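PDB 6VC6: 6-phospho-alpha-glucosidase from Merdibacter massiliensis, which probably hydrolyses 6-phospho-alpha-glucosides, using NAD and manganese as in other family 4 glycosyl hydrolases. Local coordinates for residues Arg134-Tyr145 against Asp163-Asp171. Numbering follows the deposited sequence.
With MN (manganese (II) ion), chain E; NAD (nicotinamide-adenine-dinucleotide), chain G; G6P (6-O-phosphono-alpha-D-glucopyranose), chain F.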
loop_
_atom_site.group_PDB
_atom_site.type_symbol
_atom_site.label_atom_id
_atom_site.label_comp_id
_atom_site.label_asym_id
_atom_site.label_seq_id
_atom_site.Cartn_x
_atom_site.Cartn_y
_atom_site.Cartn_z
ATOM N N ARG A 134 17.629 0.231 -11.918
ATOM C CA ARG A 134 18.899 0.836 -11.567
ATOM C C ARG A 134 19.945 0.644 -12.657
ATOM O O ARG A 134 20.929 1.363 -12.716
ATOM C CB ARG A 134 19.382 0.348 -10.207
ATOM C CG ARG A 134 18.580 0.904 -9.042
ATOM C CD ARG A 134 18.211 2.359 -9.250
ATOM N NE ARG A 134 17.652 2.958 -8.053
ATOM C CZ ARG A 134 16.856 4.018 -8.046
ATOM N NH1 ARG A 134 16.396 4.490 -6.909
ATOM N NH2 ARG A 134 16.520 4.609 -9.173
ATOM N N GLN A 135 19.731 -0.365 -13.488
ATOM C CA GLN A 135 20.556 -0.609 -14.660
ATOM C C GLN A 135 20.480 0.539 -15.675
ATOM O O GLN A 135 21.449 0.828 -16.356
ATOM C CB GLN A 135 20.189 -1.939 -15.317
ATOM C CG GLN A 135 21.078 -3.098 -14.903
ATOM C CD GLN A 135 20.457 -4.460 -15.173
ATOM O OE1 GLN A 135 19.803 -4.671 -16.191
ATOM N NE2 GLN A 135 20.674 -5.395 -14.261
ATOM N N TYR A 136 19.304 1.133 -15.823
ATOM C CA TYR A 136 19.115 2.233 -16.760
ATOM C C TYR A 136 19.064 3.651 -16.182
ATOM O O TYR A 136 19.664 4.562 -16.728
ATOM C CB TYR A 136 17.885 1.966 -17.611
ATOM C CG TYR A 136 17.933 0.621 -18.268
ATOM C CD1 TYR A 136 18.595 0.442 -19.463
ATOM C CD2 TYR A 136 17.336 -0.472 -17.685
ATOM C CE1 TYR A 136 18.648 -0.792 -20.065
ATOM C CE2 TYR A 136 17.383 -1.709 -18.278
ATOM C CZ TYR A 136 18.040 -1.864 -19.469
ATOM O OH TYR A 136 18.091 -3.093 -20.061
ATOM N N SER A 137 18.340 3.837 -15.087
ATOM C CA SER A 137 18.192 5.151 -14.477
ATOM C C SER A 137 18.494 5.102 -12.985
ATOM O O SER A 137 17.596 5.046 -12.160
ATOM C CB SER A 137 16.802 5.725 -14.734
ATOM O OG SER A 137 16.608 5.996 -16.105
ATOM N N PRO A 138 19.858 5.140 -12.663
ATOM C CA PRO A 138 20.129 4.968 -11.225
ATOM C C PRO A 138 19.553 6.044 -10.308
ATOM O O PRO A 138 19.312 5.763 -9.149
ATOM C CB PRO A 138 21.657 4.945 -11.136
ATOM C CG PRO A 138 22.113 5.756 -12.265
ATOM C CD PRO A 138 21.235 5.274 -13.355
ATOM N N ASN A 139 19.402 7.263 -10.799
ATOM C CA ASN A 139 18.949 8.363 -9.963
ATOM C C ASN A 139 17.450 8.684 -9.992
ATOM O O ASN A 139 17.026 9.680 -9.431
ATOM C CB ASN A 139 19.791 9.605 -10.230
ATOM C CG ASN A 139 21.271 9.288 -10.302
ATOM O OD1 ASN A 139 21.855 8.789 -9.343
ATOM N ND2 ASN A 139 21.880 9.554 -11.451
ATOM N N ALA A 140 16.653 7.855 -10.651
ATOM C CA ALA A 140 15.220 8.100 -10.701
ATOM C C ALA A 140 14.601 7.868 -9.329
ATOM O O ALA A 140 15.014 6.971 -8.588
ATOM C CB ALA A 140 14.558 7.192 -11.736
ATOM N N TRP A 141 13.613 8.688 -8.987
ATOM C CA TRP A 141 12.879 8.513 -7.740
ATOM C C TRP A 141 11.861 7.393 -7.912
ATOM O O TRP A 141 11.004 7.455 -8.801
ATOM C CB TRP A 141 12.191 9.812 -7.331
ATOM C CG TRP A 141 12.923 10.567 -6.263
ATOM C CD1 TRP A 141 13.652 11.709 -6.420
ATOM C CD2 TRP A 141 13.001 10.229 -4.872
ATOM N NE1 TRP A 141 14.177 12.105 -5.214
ATOM C CE2 TRP A 141 13.793 11.214 -4.248
ATOM C CE3 TRP A 141 12.479 9.191 -4.093
ATOM C CZ2 TRP A 141 14.074 11.192 -2.883
ATOM C CZ3 TRP A 141 12.759 9.171 -2.738
ATOM C CH2 TRP A 141 13.550 10.165 -2.148
ATOM N N ILE A 142 11.956 6.371 -7.070
ATOM C CA ILE A 142 11.080 5.208 -7.140
ATOM C C ILE A 142 10.027 5.349 -6.050
ATOM O O ILE A 142 10.332 5.243 -4.856
ATOM C CB ILE A 142 11.868 3.899 -6.998
ATOM C CG1 ILE A 142 12.738 3.669 -8.236
ATOM C CG2 ILE A 142 10.925 2.731 -6.780
ATOM C CD1 ILE A 142 13.685 2.497 -8.111
ATOM N N LEU A 143 8.786 5.600 -6.459
ATOM C CA LEU A 143 7.648 5.674 -5.550
ATOM C C LEU A 143 6.855 4.381 -5.675
ATOM O O LEU A 143 6.349 4.062 -6.757
ATOM C CB LEU A 143 6.769 6.885 -5.870
ATOM C CG LEU A 143 7.490 8.223 -6.052
ATOM C CD1 LEU A 143 6.489 9.357 -6.205
ATOM C CD2 LEU A 143 8.432 8.492 -4.888
ATOM N N ASN A 144 6.746 3.640 -4.576
ATOM C CA ASN A 144 6.220 2.281 -4.602
ATOM C C ASN A 144 4.901 2.200 -3.845
ATOM O O ASN A 144 4.835 2.550 -2.661
ATOM C CB ASN A 144 7.229 1.298 -4.008
ATOM C CG ASN A 144 6.695 -0.116 -3.957
ATOM O OD1 ASN A 144 6.298 -0.675 -4.978
ATOM N ND2 ASN A 144 6.676 -0.701 -2.765
ATOM N N TYR A 145 3.882 1.666 -4.477
ATOM C CA TYR A 145 2.633 1.376 -3.829
ATOM C C TYR A 145 2.544 -0.129 -3.584
ATOM O O TYR A 145 1.740 -0.576 -2.798
ATOM C CB TYR A 145 1.503 1.767 -4.758
ATOM C CG TYR A 145 0.688 2.966 -4.379
ATOM C CD1 TYR A 145 0.088 3.727 -5.344
ATOM C CD2 TYR A 145 0.488 3.311 -3.071
ATOM C CE1 TYR A 145 -0.686 4.809 -5.024
ATOM C CE2 TYR A 145 -0.278 4.397 -2.738
ATOM C CZ TYR A 145 -0.864 5.139 -3.725
ATOM O OH TYR A 145 -1.626 6.215 -3.413
ATOM N N ASP A 163 20.772 3.104 -1.408
ATOM C CA ASP A 163 19.862 3.771 -2.331
ATOM C C ASP A 163 18.978 4.740 -1.554
ATOM O O ASP A 163 18.188 4.322 -0.702
ATOM C CB ASP A 163 19.015 2.744 -3.080
ATOM C CG ASP A 163 18.421 3.298 -4.363
ATOM O OD1 ASP A 163 18.010 4.478 -4.376
ATOM O OD2 ASP A 163 18.364 2.550 -5.363
ATOM N N ASN A 164 19.108 6.031 -1.851
ATOM C CA ASN A 164 18.385 7.075 -1.138
ATOM C C ASN A 164 17.203 7.624 -1.926
ATOM O O ASN A 164 16.656 8.666 -1.553
ATOM C CB ASN A 164 19.337 8.214 -0.770
ATOM C CG ASN A 164 20.241 7.864 0.394
ATOM O OD1 ASN A 164 19.782 7.712 1.527
ATOM N ND2 ASN A 164 21.534 7.735 0.121
ATOM N N ARG A 165 16.795 6.953 -3.001
ATOM C CA ARG A 165 15.690 7.416 -3.833
ATOM C C ARG A 165 14.650 6.319 -4.011
ATOM O O ARG A 165 14.146 6.081 -5.113
ATOM C CB ARG A 165 16.199 7.919 -5.182
ATOM C CG ARG A 165 17.095 9.147 -5.071
ATOM C CD ARG A 165 17.219 9.880 -6.395
ATOM N NE ARG A 165 17.032 11.322 -6.241
ATOM C CZ ARG A 165 18.007 12.219 -6.351
ATOM N NH1 ARG A 165 19.245 11.827 -6.616
ATOM N NH2 ARG A 165 17.743 13.509 -6.195
ATOM N N ILE A 166 14.317 5.631 -2.920
ATOM C CA ILE A 166 13.236 4.653 -2.886
ATOM C C ILE A 166 12.316 5.017 -1.730
ATOM O O ILE A 166 12.771 5.149 -0.589
ATOM C CB ILE A 166 13.757 3.212 -2.720
ATOM C CG1 ILE A 166 14.794 2.882 -3.795
ATOM C CG2 ILE A 166 12.605 2.221 -2.769
ATOM C CD1 ILE A 166 15.412 1.507 -3.636
ATOM N N LEU A 167 11.026 5.175 -2.021
ATOM C CA LEU A 167 10.041 5.549 -1.014
ATOM C C LEU A 167 8.820 4.651 -1.145
ATOM O O LEU A 167 8.206 4.586 -2.215
ATOM C CB LEU A 167 9.640 7.021 -1.151
ATOM C CG LEU A 167 8.693 7.540 -0.068
ATOM C CD1 LEU A 167 9.269 7.279 1.316
ATOM C CD2 LEU A 167 8.405 9.021 -0.261
ATOM N N ASN A 168 8.472 3.966 -0.060
ATOM C CA ASN A 168 7.259 3.162 0.016
ATOM C C ASN A 168 6.179 3.962 0.734
ATOM O O ASN A 168 6.439 4.557 1.786
ATOM C CB ASN A 168 7.522 1.844 0.747
ATOM C CG ASN A 168 8.621 1.025 0.097
ATOM O OD1 ASN A 168 8.377 0.286 -0.857
ATOM N ND2 ASN A 168 9.839 1.151 0.613
ATOM N N ILE A 169 4.973 3.983 0.160
ATOM C CA ILE A 169 3.870 4.771 0.692
ATOM C C ILE A 169 2.597 3.933 0.711
ATOM O O ILE A 169 2.469 2.930 0.005
ATOM C CB ILE A 169 3.634 6.071 -0.110
ATOM C CG1 ILE A 169 3.211 5.747 -1.546
ATOM C CG2 ILE A 169 4.882 6.946 -0.102
ATOM C CD1 ILE A 169 3.383 6.904 -2.506
ATOM N N CYS A 170 1.649 4.371 1.537
ATOM C CA CYS A 170 0.339 3.748 1.663
ATOM C C CYS A 170 -0.710 4.835 1.809
ATOM O O CYS A 170 -0.467 5.851 2.469
ATOM C CB CYS A 170 0.277 2.807 2.870
ATOM S SG CYS A 170 -1.361 2.141 3.235
ATOM N N ASP A 171 -1.878 4.617 1.205
ATOM C CA ASP A 171 -2.931 5.624 1.203
ATOM C C ASP A 171 -3.931 5.447 2.338
ATOM O O ASP A 171 -4.882 6.229 2.428
ATOM C CB ASP A 171 -3.667 5.636 -0.143
ATOM C CG ASP A 171 -4.359 4.328 -0.456
ATOM O OD1 ASP A 171 -5.038 4.266 -1.502
ATOM O OD2 ASP A 171 -4.226 3.362 0.320
HETATM MN MN MN E . -1.816 0.316 2.139
HETATM P PA NAD G . -3.769 -5.992 -10.489
HETATM O O1A NAD G . -5.022 -5.420 -11.107
HETATM O O2A NAD G . -3.508 -7.478 -10.550
HETATM O O5B NAD G . -2.498 -5.238 -11.122
HETATM C C5B NAD G . -1.190 -5.781 -10.982
HETATM C C4B NAD G . -0.415 -5.575 -12.272
HETATM O O4B NAD G . 0.987 -5.706 -12.024
HETATM C C3B NAD G . -0.797 -6.631 -13.298
HETATM O O3B NAD G . -1.141 -5.995 -14.531
HETATM C C2B NAD G . 0.450 -7.467 -13.490
HETATM O O2B NAD G . 0.611 -7.824 -14.865
HETATM C C1B NAD G . 1.563 -6.543 -13.028
HETATM N N9A NAD G . 2.725 -7.299 -12.502
HETATM C C8A NAD G . 2.695 -8.380 -11.700
HETATM N N7A NAD G . 3.953 -8.816 -11.425
HETATM C C5A NAD G . 4.812 -8.003 -12.067
HETATM C C6A NAD G . 6.284 -7.893 -12.211
HETATM N N6A NAD G . 7.117 -8.765 -11.594
HETATM N N1A NAD G . 6.768 -6.891 -12.980
HETATM C C2A NAD G . 5.955 -6.015 -13.600
HETATM N N3A NAD G . 4.615 -6.057 -13.514
HETATM C C4A NAD G . 3.996 -7.010 -12.779
HETATM O O3 NAD G . -3.679 -5.529 -8.950
HETATM P PN NAD G . -4.437 -4.227 -8.389
HETATM O O1N NAD G . -5.647 -4.682 -7.607
HETATM O O2N NAD G . -4.576 -3.204 -9.491
HETATM O O5D NAD G . -3.335 -3.702 -7.345
HETATM C C5D NAD G . -2.199 -2.975 -7.808
HETATM C C4D NAD G . -1.185 -2.901 -6.676
HETATM O O4D NAD G . -1.352 -1.682 -5.949
HETATM C C3D NAD G . -1.399 -4.041 -5.691
HETATM O O3D NAD G . -0.138 -4.643 -5.394
HETATM C C2D NAD G . -1.923 -3.374 -4.441
HETATM O O2D NAD G . -1.473 -4.050 -3.266
HETATM C C1D NAD G . -1.317 -1.989 -4.555
HETATM N N1N NAD G . -2.024 -0.998 -3.747
HETATM C C2N NAD G . -1.358 -0.475 -2.717
HETATM C C3N NAD G . -1.941 0.472 -1.894
HETATM C C7N NAD G . -1.147 1.024 -0.749
HETATM O O7N NAD G . -1.713 1.669 0.118
HETATM N N7N NAD G . 0.162 0.780 -0.707
HETATM C C4N NAD G . -3.239 0.890 -2.157
HETATM C C5N NAD G . -3.917 0.328 -3.234
HETATM C C6N NAD G . -3.278 -0.621 -4.028
HETATM C C1 G6P F . -6.255 -0.292 1.634
HETATM C C2 G6P F . -4.721 -0.326 1.689
HETATM C C3 G6P F . -4.064 -1.013 0.505
HETATM C C4 G6P F . -4.854 -2.252 0.157
HETATM C C5 G6P F . -6.197 -1.794 -0.380
HETATM C C6 G6P F . -7.080 -3.008 -0.640
HETATM O O1 G6P F . -6.705 1.067 1.724
HETATM O O2 G6P F . -4.222 1.015 1.787
HETATM O O3 G6P F . -2.711 -1.365 0.813
HETATM O O4 G6P F . -4.155 -2.997 -0.845
HETATM O O5 G6P F . -6.909 -0.944 0.526
HETATM O O6 G6P F . -8.036 -2.673 -1.640
HETATM P P G6P F . -8.908 -3.821 -2.352
HETATM O O1P G6P F . -7.991 -4.311 -3.448
HETATM O O2P G6P F . -9.172 -4.831 -1.259
HETATM O O3P G6P F . -10.145 -3.096 -2.823
#
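The guanidinium of Arg134 meets Asp163 edge to edge, the two planar groups nearly coplanar. Ile142 CD1 sits over the centre of one guanidinium face, 3.4 Å above the plane; Pro138 O lies toward the rim of the opposite face. Strands 141-144 and 166-169 run parallel within the Rossmann-like sheet and are joined by helix 149-159 in a beta-alpha-beta crossover. Arg134 NE donates to the syn lone pair of Asp163 OD2 at 2.8 Å, near the guanidinium plane; Arg134 NH1 donates to OD1, which is tilted out of that plane. The arginine chain bends at chi2 (-39°), and NE and NH1 lie against Asp163. NH1 and NH2 together grip Ala140 O. With an alanine here, the Asp163 carboxylate would probably lose its paired charge, and Ala140 O both side-chain donors.

The Trp141 ring carries Arg165 CA over one face, a CH-pi contact 3.7 Å from the six-membered ring centroid. The Arg165 guanidinium stands at 89° to that ring.

The backbone ladder runs Ile142 N to Arg165 O, Leu167 N to Ile142 O, Asn144 N to Leu167 O and Ile169 N to Asn144 O. Ile142, Ile166, Asn144 and Asn168 share one face; Leu143 and Leu167 share the other. Asn144 ND2 donates to Asn168 OD1 at 2.7 Å, their amide planes 90° apart.

Beyond the strands lies the cofactor site. Tyr145 CE2 packs on Ile169 CG1, and its ring stacks with His319, whose backbone oxygen bonds Tyr145 OH. Tyr145 O accepts from the nicotinamide N7N at 2.9 Å, while Asp171 N donates to O7N. Cys170 SG binds manganese at 2.2 Å, alongside His200, NAD O7N and the sugar oxygens O2 and O3.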